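Local structure of haloalkane dehalogenase (Mycobacterium rhodesiae, 4MJ3) at residues G183-L188 and Q283-R288; L14-F19 and Y62-P67; I66-E71 and E289-V294; G54-S59 and F174-I179; I128-V133 and A146-P151. The protein catalyses the hydrolytic cleavage of carbon-halogen bonds in haloalkanes, yielding an alcohol and a halide ion. All coordinates share one frame; numbering follows the deposited sequence. Where two conformers were deposited one is given.

The chain first returns on itself in contact 2, where the N-terminal loop 14-19 meets the start of helix 66-71. Contact 4 opens at 54-59, before contact 2 has closed, so the two cross. It joins the loop after strand 48-52 to helix 176-182. Contact 3 opens at 66-71, crosses contact 4 and closes last, on helix 282-300. Contact 5 is the shortest loop; it is nested inside both contacts 3 and 4 and links helix 124-135 to the loop after strand 140-145. Contact 1 opens just after contact 4 closes and is nested inside contact 3. Contacts 1 and 2 are joined by the salt bridge E284-R63.

Contact 1 of 5, residues G183-L188 and Q283-R288; sequences GSLSTL and QEDKGR
The carboxylate of D285 is the flat group at the centre; it is met by three donors, the amides of L185 and S186 and the S186 hydroxyl. L185 N meets D285 OD2 on the syn side, 20° out of the carboxylate plane, at 2.8 Å. S186 N reaches D285 OD1 from above the plane, 44° out of it, at 2.9 Å. S186 OG lies nearly on the C-O axis of D285 OD1, at 2.6 Å. The acid belongs to the early part of helix 282-300 in the alpha/beta hydrolase core. The two amides come from the loop between helices 176-182 and 190-197, probably part of the cap, as in other haloalkane dehalogenases. One side chain thus ties this loop to the core. D285 OD2 also accepts a hydrogen bond from G279 N, so both oxygens are shared, which should restrict rotation of the carboxylate.

The S186 hydroxyl lies between its own backbone N and carbonyl carbon (chi1 59°), which lets one residue give both its amide and its hydroxyl to OD1. S184 OG bonds to V180 O and also packs 3.9 Å from E284 CB. The E284 chain bends at chi2 and crosses L188 at about a right angle. Its OE2 is held by R63 and Y196. Its other oxygen, OE1, rests 3.9 Å from the methyl CD2 of L188.

Contact 2 of 5, residues L14-F19 and Y62-P67; sequences LPDFPF and YRWMIP
F17 and R63 mark the closest backbone approach, their CA atoms 6.0 Å apart; L14 to F17 form a type II beta turn, and the facing chain 63-65 has helical angles. R63 CB sits at the edge of the F17 ring, 3.7 Å from CD1. R63 CB also lies 3.4 Å from D16 O. The side chain of R63 starts between its backbone N and carbonyl carbon (chi1 74°) and then runs extended to NE, which carries CG and CD past the same carbonyl.

The indole of W64 folds back on R63. R63 CG lies over the centre of one face of the indole, and W64 NE1 stands 3.3 Å above the guanidinium plane, offset toward the rim. On the D16 side, W64 CH2 approaches D16 OD2 to 3.4 Å, with carboxylate and indole planes 44° apart. The charged ends of D16 and R63 are not in contact. A water donates to D16 OD2 and accepts from R63 NE, while R63 NH1 makes its salt bridge with E284.

The contact joins the loop before strand 22-27, an outermost strand of the alpha/beta hydrolase sheet, to the chain entering helix 66-71. F17 and F19 also touch L39 of strand 33-41. The F19 side chain comes from the opposite direction to that of I66, and its CZ is 3.8 Å from I66 CG2. P18 CD lies over the centre of one F19 face, 3.9 Å above it. A second water donates to both D16 O and R63 O, at 2.8 Å from D16 O.

Contact 3 of 5, residues I66-E71 and E289-V294; sequences IPVLVE and ELAEAV
V68 makes a large share of this contact, and its branch points from helix 66-71 to A291 of helix 282-300. V68 CB is already close, 3.6 Å from A291 CB. CG1 stands anti to the backbone N (chi1 176°). There V68 CG1 touches the same A291 CB at 3.6 Å and also comes 3.9 Å from E292 OE2. V68 CG2 is 4.1 Å from A291 CB and also packs on R288. The alanine methyl therefore sits against the whole fork of the valine.

The E292 chain starts away from the interface, bends at chi2 and crosses V68 at about a right angle. L69 works one residue further on. L69 CD2 meets V294 CG1 at 4.0 Å and lies 4.1 Å from A291 O. L69 also touches V49 and L51 of strand 48-52, so it lies between the two helices and the sheet.

The axes of the short segments approach to 8.8 Å, a closeness consistent with the small side chain of A291. They run roughly parallel, at 29° to each other. Two neighbouring helices packed on one face of the central sheet, the first and the C-terminal one, are typical of the alpha/beta hydrolase fold.

Contact 4 of 5, residues G54-S59 and F174-I179; sequences GEPSWS and FPAGQI
The pyrrolidine ring of P56 is the bump here, and F174, A176 and I179 form the hollow that takes it. A cis peptide bond precedes P56, and S57 N bonds to G54 O; the chain turns sharply here, and the proline ring faces F174, A176 and I179. P56 CB meets the F174 ring at its edge, near the ring plane, 3.7 Å from CE1. P56 CG lies 3.7 Å from I179 CG2 and 4.2 Å from A176 CB. A176 CB borders the hollow, 3.8 Å from P56 O.

F174 has its CG anti to the backbone N (chi1 -171°), which directs the ring toward E55 and P56. I179 CD1 lies on one ring face, 3.4 Å above the plane and offset toward the rim. The isoleucine thus packs on P56 with one branch and on F174 with the other. E55 bends at chi2 and brings OE2 to 3.6 Å from F174 CZ. The carboxylate and ring planes are 50° apart.

The loop after strand 48-52 is where alpha/beta hydrolases usually place part of the oxyanion hole; here it meets helix 176-182, probably part of the cap. E55 N bonds to D123, and F174 O to Q206, outside the contact. No hydrogen bond joins the two segments, so the fit rests mainly on buried van der Waals contact, and E55 OE2 and P56 O touch carbon atoms.

Contact 5 of 5, residues I128-V133 and A146-P151; sequences IGLRLV and ANTMLP
L150 has its CG anti to the backbone N (chi1 -179°), which reaches both methyls across to helix 124-135 at L130 and R131. L130 has its CG anti to the carbonyl carbon (chi1 -65°), and this takes CD1 to the M149 carbonyl and the T148 methyl. L150 CD2 rests on the L130-R131 peptide, and L130 CD1 on the carbonyl of M149.

L150 CD2 sits 4.1 Å from L130 O and also 4.1 Å from R131 N. L150 CD2 is also 4.2 Å from L130 CB. L150 CD1 reaches R131 CB at 4.2 Å. L130 CD1 comes 3.9 Å from M149 O and 4.2 Å from T148 CG2.

The polar ends turn elsewhere. R131 leads its guanidinium away, to a salt bridge with E135 and a hydrogen bond with N228. T148 OG1 bonds to D123 O, just before the helix, which adds a polar tie to the leucine packing. L150 is further covered by Y98 and L235, and L130 by L260. The touch between the segments is van der Waals throughout and buried.

Strand 117-121, helix 124-135 and strand 140-145 follow one another, with the two strands parallel and adjacent. The contact packs the helix on the chain leaving the second strand, as in a beta-alpha-beta crossover of the alpha/beta hydrolase fold.

Contact 1 of 5, residues G183-L188 and Q283-R288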
# COMPACT_ATOMS: atom_id res chain seq x y z
N GLY A 183 -1.29 15.27 -0.71
CA GLY A 183 -1.76 14.52 0.43
C GLY A 183 -0.79 14.45 1.59
O GLY A 183 -0.92 13.57 2.45
N SER A 184 0.20 15.35 1.59
CA SER A 184 1.20 15.45 2.65
C SER A 184 1.11 16.86 3.26
O SER A 184 0.83 17.84 2.54
CB SER A 184 2.60 15.21 2.09
OG SER A 184 2.73 13.95 1.44
N LEU A 185 1.33 16.97 4.57
CA LEU A 185 1.45 18.29 5.21
C LEU A 185 2.80 18.94 4.96
O LEU A 185 2.90 20.16 4.88
CB LEU A 185 1.24 18.20 6.71
CG LEU A 185 -0.09 17.68 7.19
CD1 LEU A 185 -0.19 17.81 8.71
CD2 LEU A 185 -1.25 18.40 6.52
N SER A 186 3.85 18.13 4.83
CA SER A 186 5.16 18.68 4.55
C SER A 186 5.22 19.10 3.07
O SER A 186 4.46 18.61 2.25
CB SER A 186 6.26 17.69 4.94
OG SER A 186 6.14 16.49 4.28
N THR A 187 6.11 20.03 2.75
CA THR A 187 6.35 20.39 1.35
C THR A 187 7.40 19.46 0.79
O THR A 187 8.56 19.49 1.22
CB THR A 187 6.80 21.85 1.20
OG1 THR A 187 5.79 22.72 1.72
CG2 THR A 187 7.03 22.18 -0.27
N LEU A 188 7.02 18.61 -0.16
CA LEU A 188 7.97 17.66 -0.74
C LEU A 188 8.93 18.43 -1.62
O LEU A 188 8.55 19.36 -2.33
CB LEU A 188 7.27 16.55 -1.52
CG LEU A 188 6.15 15.79 -0.80
CD1 LEU A 188 5.73 14.58 -1.64
CD2 LEU A 188 6.52 15.34 0.59
N GLN A 283 3.68 8.47 5.77
CA GLN A 283 5.06 7.99 5.71
C GLN A 283 6.02 9.09 5.25
O GLN A 283 7.21 9.04 5.56
CB GLN A 283 5.20 6.78 4.79
CG GLN A 283 4.16 5.68 5.02
CD GLN A 283 2.97 5.78 4.08
OE1 GLN A 283 2.47 6.88 3.81
NE2 GLN A 283 2.50 4.64 3.59
N GLU A 284 5.52 10.08 4.51
CA GLU A 284 6.31 11.24 4.10
C GLU A 284 6.47 12.25 5.21
O GLU A 284 7.53 12.84 5.36
CB GLU A 284 5.70 11.99 2.92
CG GLU A 284 5.91 11.35 1.58
CD GLU A 284 7.36 11.30 1.12
OE1 GLU A 284 8.26 12.03 1.61
OE2 GLU A 284 7.61 10.46 0.25
N ASP A 285 5.41 12.48 5.98
CA ASP A 285 5.40 13.48 7.02
C ASP A 285 6.04 13.02 8.32
O ASP A 285 6.73 13.78 8.98
CB ASP A 285 3.95 13.91 7.30
CG ASP A 285 3.33 14.70 6.14
OD1 ASP A 285 4.08 15.30 5.35
OD2 ASP A 285 2.07 14.73 6.04
N LYS A 286 5.76 11.76 8.70
CA LYS A 286 6.13 11.24 10.01
C LYS A 286 6.53 9.76 9.91
O LYS A 286 6.14 8.93 10.74
CB LYS A 286 4.95 11.41 10.99
CG LYS A 286 4.53 12.85 11.27
CD LYS A 286 5.58 13.60 12.09
CE LYS A 286 5.23 15.07 12.24
NZ LYS A 286 6.18 15.72 13.17
N GLY A 287 7.36 9.44 8.92
CA GLY A 287 7.78 8.07 8.67
C GLY A 287 8.54 7.44 9.83
O GLY A 287 8.26 6.30 10.23
N ARG A 288 9.48 8.18 10.40
CA ARG A 288 10.19 7.68 11.56
C ARG A 288 9.25 7.36 12.72
O ARG A 288 9.38 6.33 13.38
CB ARG A 288 11.26 8.65 12.03
CG ARG A 288 12.02 8.11 13.22

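Contact 2 of 5, residues L14-F19 and Y62-P67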
# COMPACT_ATOMS: atom_id res chain seq x y z
N LEU A 14 18.12 8.29 -7.01
CA LEU A 14 17.00 8.78 -6.20
C LEU A 14 17.45 9.02 -4.76
O LEU A 14 18.11 8.17 -4.18
CB LEU A 14 15.87 7.78 -6.19
CG LEU A 14 15.27 7.45 -7.56
CD1 LEU A 14 14.14 6.47 -7.39
CD2 LEU A 14 14.79 8.70 -8.28
N PRO A 15 17.13 10.20 -4.19
CA PRO A 15 17.72 10.51 -2.88
C PRO A 15 17.16 9.65 -1.77
O PRO A 15 16.00 9.24 -1.83
CB PRO A 15 17.33 11.97 -2.63
CG PRO A 15 16.87 12.51 -3.94
CD PRO A 15 16.40 11.34 -4.75
N ASP A 16 18.01 9.34 -0.80
CA ASP A 16 17.60 8.67 0.42
C ASP A 16 16.97 7.30 0.16
O ASP A 16 16.07 6.88 0.87
CB ASP A 16 16.63 9.55 1.20
CG ASP A 16 17.19 10.91 1.47
OD1 ASP A 16 18.23 10.98 2.15
OD2 ASP A 16 16.61 11.90 1.00
N PHE A 17 17.48 6.61 -0.86
CA PHE A 17 16.90 5.34 -1.28
C PHE A 17 18.00 4.40 -1.78
O PHE A 17 18.01 4.04 -2.94
CB PHE A 17 15.87 5.61 -2.37
CG PHE A 17 14.88 4.50 -2.58
CD1 PHE A 17 13.96 4.18 -1.60
CD2 PHE A 17 14.86 3.80 -3.76
CE1 PHE A 17 13.02 3.17 -1.80
CE2 PHE A 17 13.94 2.79 -3.98
CZ PHE A 17 13.03 2.47 -3.00
N PRO A 18 18.91 3.99 -0.88
CA PRO A 18 20.04 3.13 -1.24
C PRO A 18 19.69 1.66 -1.08
O PRO A 18 20.40 0.92 -0.39
CB PRO A 18 21.08 3.50 -0.19
CG PRO A 18 20.25 3.73 1.03
CD PRO A 18 18.97 4.38 0.55
N PHE A 19 18.58 1.25 -1.67
CA PHE A 19 18.10 -0.12 -1.51
C PHE A 19 18.10 -0.79 -2.89
O PHE A 19 17.54 -0.27 -3.84
CB PHE A 19 16.69 -0.12 -0.92
CG PHE A 19 16.57 0.71 0.33
CD1 PHE A 19 17.37 0.45 1.43
CD2 PHE A 19 15.69 1.78 0.39
CE1 PHE A 19 17.26 1.23 2.59
CE2 PHE A 19 15.57 2.54 1.54
CZ PHE A 19 16.37 2.27 2.64
N TYR A 62 8.26 4.39 1.53
CA TYR A 62 8.68 3.75 2.78
C TYR A 62 10.15 4.02 3.12
O TYR A 62 10.67 3.47 4.10
CB TYR A 62 8.38 2.26 2.73
CG TYR A 62 6.93 2.00 2.96
CD1 TYR A 62 6.36 2.20 4.20
CD2 TYR A 62 6.10 1.61 1.91
CE1 TYR A 62 5.02 2.00 4.41
CE2 TYR A 62 4.76 1.38 2.12
CZ TYR A 62 4.21 1.60 3.37
OH TYR A 62 2.86 1.39 3.63
N ARG A 63 10.81 4.90 2.36
CA ARG A 63 12.25 5.10 2.54
C ARG A 63 12.68 5.61 3.91
O ARG A 63 13.79 5.30 4.36
CB ARG A 63 12.83 6.01 1.45
CG ARG A 63 12.50 7.49 1.60
CD ARG A 63 12.68 8.21 0.28
NE ARG A 63 12.32 9.62 0.37
CZ ARG A 63 11.08 10.09 0.39
NH1 ARG A 63 10.03 9.27 0.34
NH2 ARG A 63 10.88 11.40 0.48
N TRP A 64 11.84 6.39 4.58
CA TRP A 64 12.18 6.85 5.93
C TRP A 64 11.94 5.79 7.01
O TRP A 64 12.54 5.85 8.09
CB TRP A 64 11.42 8.13 6.29
CG TRP A 64 11.49 9.22 5.29
CD1 TRP A 64 10.45 9.78 4.62
CD2 TRP A 64 12.66 9.91 4.85
NE1 TRP A 64 10.89 10.77 3.77
CE2 TRP A 64 12.25 10.88 3.91
CE3 TRP A 64 14.02 9.81 5.16
CZ2 TRP A 64 13.15 11.73 3.26
CZ3 TRP A 64 14.93 10.67 4.50
CH2 TRP A 64 14.48 11.61 3.57
N MSE A 65 11.07 4.83 6.74
CA MSE A 65 10.69 3.79 7.69
C MSE A 65 11.65 2.62 7.68
O MSE A 65 11.95 2.05 8.72
CB MSE A 65 9.28 3.29 7.36
CG MSE A 65 8.33 4.42 7.68
SE MSE A 65 6.46 3.82 7.46
CE MSE A 65 6.33 2.37 8.74
N ILE A 66 12.16 2.27 6.50
CA ILE A 66 13.01 1.10 6.37
C ILE A 66 14.24 1.11 7.31
O ILE A 66 14.46 0.11 8.00
CB ILE A 66 13.39 0.84 4.89
CG1 ILE A 66 12.16 0.40 4.11
CG2 ILE A 66 14.49 -0.21 4.80
CD1 ILE A 66 12.29 0.52 2.61
N PRO A 67 15.02 2.21 7.37
CA PRO A 67 16.19 2.18 8.25
C PRO A 67 15.86 1.99 9.73
O PRO A 67 16.62 1.35 10.44
CB PRO A 67 16.84 3.55 8.02
CG PRO A 67 16.40 3.95 6.65
CD PRO A 67 14.99 3.44 6.57
O HOH W 1 14.07 12.01 0.18
O HOH W 2 16.24 6.04 3.54

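Contact 3 of 5, residues I66-E71 and E289-V294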
# COMPACT_ATOMS: atom_id res chain seq x y z
N ILE A 66 12.16 2.27 6.50
CA ILE A 66 13.01 1.10 6.37
C ILE A 66 14.24 1.11 7.31
O ILE A 66 14.46 0.11 8.00
CB ILE A 66 13.39 0.84 4.89
CG1 ILE A 66 12.16 0.40 4.11
CG2 ILE A 66 14.49 -0.21 4.80
CD1 ILE A 66 12.29 0.52 2.61
N PRO A 67 15.02 2.21 7.37
CA PRO A 67 16.19 2.18 8.25
C PRO A 67 15.86 1.99 9.73
O PRO A 67 16.62 1.35 10.44
CB PRO A 67 16.84 3.55 8.02
CG PRO A 67 16.40 3.95 6.65
CD PRO A 67 14.99 3.44 6.57
N VAL A 68 14.74 2.52 10.19
CA VAL A 68 14.29 2.35 11.58
C VAL A 68 13.96 0.88 11.86
O VAL A 68 14.39 0.32 12.86
CB VAL A 68 13.04 3.21 11.86
CG1 VAL A 68 12.50 2.95 13.27
CG2 VAL A 68 13.37 4.69 11.67
N LEU A 69 13.27 0.24 10.93
CA LEU A 69 12.88 -1.16 11.08
C LEU A 69 14.13 -2.04 11.08
O LEU A 69 14.28 -2.93 11.91
CB LEU A 69 11.92 -1.56 9.94
CG LEU A 69 10.59 -0.80 9.93
CD1 LEU A 69 9.83 -1.11 8.66
CD2 LEU A 69 9.74 -1.10 11.16
N VAL A 70 15.06 -1.76 10.17
CA VAL A 70 16.30 -2.52 10.06
C VAL A 70 17.17 -2.37 11.31
O VAL A 70 17.71 -3.36 11.81
CB VAL A 70 17.09 -2.08 8.80
CG1 VAL A 70 18.52 -2.63 8.82
CG2 VAL A 70 16.34 -2.53 7.55
N GLU A 71 17.30 -1.15 11.82
CA GLU A 71 18.09 -0.91 13.03
C GLU A 71 17.49 -1.64 14.24
O GLU A 71 18.23 -2.08 15.13
CB GLU A 71 18.20 0.58 13.31
CG GLU A 71 19.21 0.92 14.41
CD GLU A 71 18.67 0.89 15.83
OE1 GLU A 71 17.45 0.69 16.07
OE2 GLU A 71 19.52 1.09 16.72
N GLU A 289 8.31 8.26 12.97
CA GLU A 289 7.36 8.08 14.08
C GLU A 289 6.49 6.84 13.86
O GLU A 289 6.26 6.06 14.77
CB GLU A 289 6.51 9.34 14.24
CG GLU A 289 7.26 10.55 14.78
CD GLU A 289 8.09 11.33 13.75
OE1 GLU A 289 8.16 10.99 12.55
OE2 GLU A 289 8.68 12.34 14.17
N LEU A 290 6.02 6.64 12.64
CA LEU A 290 5.21 5.47 12.33
C LEU A 290 6.06 4.19 12.47
O LEU A 290 5.60 3.22 13.06
CB LEU A 290 4.57 5.56 10.94
CG LEU A 290 3.70 4.35 10.53
CD1 LEU A 290 2.57 4.11 11.51
CD2 LEU A 290 3.17 4.55 9.12
N ALA A 291 7.30 4.23 12.00
CA ALA A 291 8.18 3.07 12.12
C ALA A 291 8.47 2.74 13.58
O ALA A 291 8.46 1.57 13.95
CB ALA A 291 9.48 3.29 11.36
N GLU A 292 8.67 3.76 14.41
CA GLU A 292 8.86 3.55 15.85
C GLU A 292 7.62 2.90 16.49
O GLU A 292 7.75 1.99 17.31
CB GLU A 292 9.23 4.85 16.58
CG GLU A 292 10.64 5.38 16.26
CD GLU A 292 11.78 4.54 16.83
OE1 GLU A 292 11.50 3.50 17.46
OE2 GLU A 292 12.96 4.92 16.65
N ALA A 293 6.43 3.33 16.08
CA ALA A 293 5.19 2.71 16.55
C ALA A 293 5.11 1.23 16.15
O ALA A 293 4.69 0.39 16.94
CB ALA A 293 3.97 3.46 16.05
N VAL A 294 5.55 0.91 14.92
CA VAL A 294 5.57 -0.48 14.47
C VAL A 294 6.55 -1.34 15.29
O VAL A 294 6.19 -2.44 15.70
CB VAL A 294 5.93 -0.58 12.96
CG1 VAL A 294 6.15 -2.03 12.57
CG2 VAL A 294 4.83 0.06 12.12

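Contact 4 of 5, residues G54-S59 and F174-I179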
# COMPACT_ATOMS: atom_id res chain seq x y z
N GLY A 54 0.18 2.38 -1.78
CA GLY A 54 -1.00 2.46 -2.61
C GLY A 54 -0.86 3.44 -3.75
O GLY A 54 0.20 3.59 -4.36
N GLU A 55 -1.96 4.11 -4.04
CA GLU A 55 -2.10 5.01 -5.16
C GLU A 55 -1.57 6.41 -4.83
O GLU A 55 -1.82 6.92 -3.74
CB GLU A 55 -3.62 5.08 -5.48
CG GLU A 55 -4.07 6.22 -6.37
CD GLU A 55 -3.79 6.02 -7.85
OE1 GLU A 55 -3.01 5.13 -8.20
OE2 GLU A 55 -4.41 6.77 -8.66
N PRO A 56 -0.87 7.07 -5.77
CA PRO A 56 -0.17 6.61 -6.97
C PRO A 56 1.32 6.58 -6.60
O PRO A 56 2.15 7.21 -7.25
CB PRO A 56 -0.41 7.74 -7.96
CG PRO A 56 -0.46 8.97 -7.10
CD PRO A 56 -0.78 8.54 -5.67
N SER A 57 1.64 5.91 -5.51
CA SER A 57 3.00 5.93 -4.96
C SER A 57 3.75 4.66 -5.34
O SER A 57 3.37 3.97 -6.31
CB SER A 57 2.94 6.13 -3.45
OG SER A 57 2.34 5.03 -2.81
N TRP A 58 4.87 4.41 -4.67
CA TRP A 58 5.57 3.14 -4.77
C TRP A 58 6.43 2.97 -3.53
O TRP A 58 6.27 3.75 -2.58
CB TRP A 58 6.37 3.02 -6.08
CG TRP A 58 7.47 4.01 -6.36
CD1 TRP A 58 7.32 5.33 -6.70
CD2 TRP A 58 8.88 3.74 -6.45
NE1 TRP A 58 8.57 5.89 -6.96
CE2 TRP A 58 9.53 4.93 -6.80
CE3 TRP A 58 9.67 2.58 -6.28
CZ2 TRP A 58 10.91 5.01 -6.99
CZ3 TRP A 58 11.04 2.66 -6.44
CH2 TRP A 58 11.64 3.85 -6.81
N SER A 59 7.30 1.96 -3.51
CA SER A 59 8.08 1.64 -2.30
C SER A 59 9.00 2.76 -1.81
O SER A 59 9.37 2.80 -0.64
CB SER A 59 8.86 0.35 -2.50
OG SER A 59 7.94 -0.74 -2.61
N PHE A 174 -1.59 13.54 -15.42
CA PHE A 174 -1.64 12.95 -14.10
C PHE A 174 -0.28 13.10 -13.44
O PHE A 174 0.69 12.47 -13.90
CB PHE A 174 -2.00 11.47 -14.24
CG PHE A 174 -2.30 10.78 -12.94
CD1 PHE A 174 -1.27 10.23 -12.18
CD2 PHE A 174 -3.60 10.64 -12.49
CE1 PHE A 174 -1.55 9.57 -10.99
CE2 PHE A 174 -3.88 9.95 -11.32
CZ PHE A 174 -2.86 9.41 -10.57
N PRO A 175 -0.15 13.96 -12.39
CA PRO A 175 1.17 14.27 -11.82
C PRO A 175 1.37 13.53 -10.50
O PRO A 175 0.93 14.01 -9.44
CB PRO A 175 1.08 15.79 -11.59
CG PRO A 175 -0.39 16.02 -11.29
CD PRO A 175 -1.17 14.83 -11.78
N ALA A 176 1.92 12.33 -10.58
CA ALA A 176 1.92 11.45 -9.39
C ALA A 176 2.62 12.12 -8.20
O ALA A 176 2.13 12.08 -7.07
CB ALA A 176 2.57 10.11 -9.71
N GLY A 177 3.75 12.75 -8.44
CA GLY A 177 4.50 13.40 -7.38
C GLY A 177 3.75 14.55 -6.73
O GLY A 177 3.68 14.66 -5.50
N GLN A 178 3.12 15.39 -7.54
CA GLN A 178 2.31 16.46 -6.98
C GLN A 178 1.06 15.94 -6.26
O GLN A 178 0.56 16.60 -5.33
CB GLN A 178 1.95 17.52 -8.02
CG GLN A 178 3.10 18.47 -8.34
CD GLN A 178 3.47 19.41 -7.19
OE1 GLN A 178 2.75 19.51 -6.18
NE2 GLN A 178 4.60 20.10 -7.33
N ILE A 179 0.55 14.77 -6.66
CA ILE A 179 -0.56 14.15 -5.93
C ILE A 179 -0.10 13.75 -4.55
O ILE A 179 -0.81 13.97 -3.56
CB ILE A 179 -1.17 12.97 -6.71
CG1 ILE A 179 -1.96 13.48 -7.90
CG2 ILE A 179 -2.05 12.08 -5.81
CD1 ILE A 179 -2.23 12.43 -8.97

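Contact 5 of 5, residues I128-V133 and A146-P151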
# COMPACT_ATOMS: atom_id res chain seq x y z
N ILE A 128 -5.77 -3.80 -0.58
CA ILE A 128 -5.25 -5.09 -1.05
C ILE A 128 -4.78 -5.95 0.12
O ILE A 128 -5.20 -7.10 0.27
CB ILE A 128 -4.13 -4.89 -2.08
CG1 ILE A 128 -4.70 -4.25 -3.34
CG2 ILE A 128 -3.46 -6.21 -2.41
CD1 ILE A 128 -3.70 -3.51 -4.17
N GLY A 129 -3.94 -5.37 0.97
CA GLY A 129 -3.35 -6.10 2.09
C GLY A 129 -4.36 -6.64 3.09
O GLY A 129 -4.25 -7.81 3.52
N LEU A 130 -5.35 -5.84 3.48
CA LEU A 130 -6.35 -6.30 4.44
C LEU A 130 -7.24 -7.40 3.83
O LEU A 130 -7.67 -8.32 4.54
CB LEU A 130 -7.21 -5.14 4.94
CG LEU A 130 -6.48 -4.07 5.77
CD1 LEU A 130 -7.40 -2.88 5.98
CD2 LEU A 130 -6.01 -4.63 7.09
N ARG A 131 -7.50 -7.33 2.53
CA ARG A 131 -8.19 -8.42 1.86
C ARG A 131 -7.35 -9.70 1.92
O ARG A 131 -7.89 -10.78 2.16
CB ARG A 131 -8.53 -8.05 0.43
CG ARG A 131 -9.17 -9.19 -0.32
CD ARG A 131 -10.14 -8.71 -1.38
NE ARG A 131 -10.28 -9.72 -2.42
CZ ARG A 131 -10.83 -9.52 -3.61
NH1 ARG A 131 -11.35 -8.35 -3.94
NH2 ARG A 131 -10.85 -10.52 -4.48
N LEU A 132 -6.04 -9.58 1.73
CA LEU A 132 -5.15 -10.73 1.83
C LEU A 132 -5.12 -11.30 3.25
O LEU A 132 -5.04 -12.52 3.42
CB LEU A 132 -3.75 -10.40 1.33
CG LEU A 132 -3.66 -10.18 -0.19
CD1 LEU A 132 -2.27 -9.70 -0.54
CD2 LEU A 132 -4.00 -11.46 -0.93
N VAL A 133 -5.23 -10.45 4.26
CA VAL A 133 -5.29 -10.93 5.65
C VAL A 133 -6.56 -11.76 5.80
O VAL A 133 -6.54 -12.83 6.40
CB VAL A 133 -5.22 -9.77 6.67
CG1 VAL A 133 -5.43 -10.27 8.09
CG2 VAL A 133 -3.88 -9.04 6.58
N ALA A 146 -2.80 1.92 8.62
CA ALA A 146 -2.58 3.36 8.70
C ALA A 146 -3.17 4.05 7.49
O ALA A 146 -2.67 3.90 6.37
CB ALA A 146 -1.08 3.64 8.78
N ASN A 147 -4.22 4.84 7.72
CA ASN A 147 -4.85 5.62 6.65
C ASN A 147 -5.25 4.71 5.50
O ASN A 147 -4.78 4.87 4.35
CB ASN A 147 -3.95 6.76 6.18
CG ASN A 147 -3.71 7.80 7.26
OD1 ASN A 147 -4.31 7.76 8.33
ND2 ASN A 147 -2.84 8.76 6.95
N THR A 148 -6.13 3.78 5.83
CA THR A 148 -6.59 2.79 4.87
C THR A 148 -7.96 2.28 5.30
O THR A 148 -8.51 2.76 6.30
CB THR A 148 -5.56 1.65 4.73
OG1 THR A 148 -5.91 0.83 3.61
CG2 THR A 148 -5.49 0.81 5.99
N MSE A 149 -8.50 1.32 4.55
CA MSE A 149 -9.79 0.66 4.89
C MSE A 149 -9.96 -0.55 4.02
O MSE A 149 -9.14 -0.81 3.12
CB MSE A 149 -11.04 1.51 4.68
CG MSE A 149 -11.88 1.60 5.97
SE MSE A 149 -12.73 0.06 6.88
CE MSE A 149 -14.56 0.67 6.52
N LEU A 150 -11.03 -1.28 4.28
CA LEU A 150 -11.45 -2.41 3.45
C LEU A 150 -12.91 -2.21 3.09
O LEU A 150 -13.79 -2.74 3.77
CB LEU A 150 -11.22 -3.75 4.13
CG LEU A 150 -11.61 -5.01 3.33
CD1 LEU A 150 -11.04 -5.01 1.92
CD2 LEU A 150 -11.18 -6.28 4.04
N PRO A 151 -13.19 -1.41 2.07
CA PRO A 151 -14.59 -1.14 1.74
C PRO A 151 -15.24 -2.28 0.99
O PRO A 151 -14.63 -2.87 0.10
CB PRO A 151 -14.53 0.12 0.86
CG PRO A 151 -13.11 0.22 0.41
CD PRO A 151 -12.28 -0.82 1.06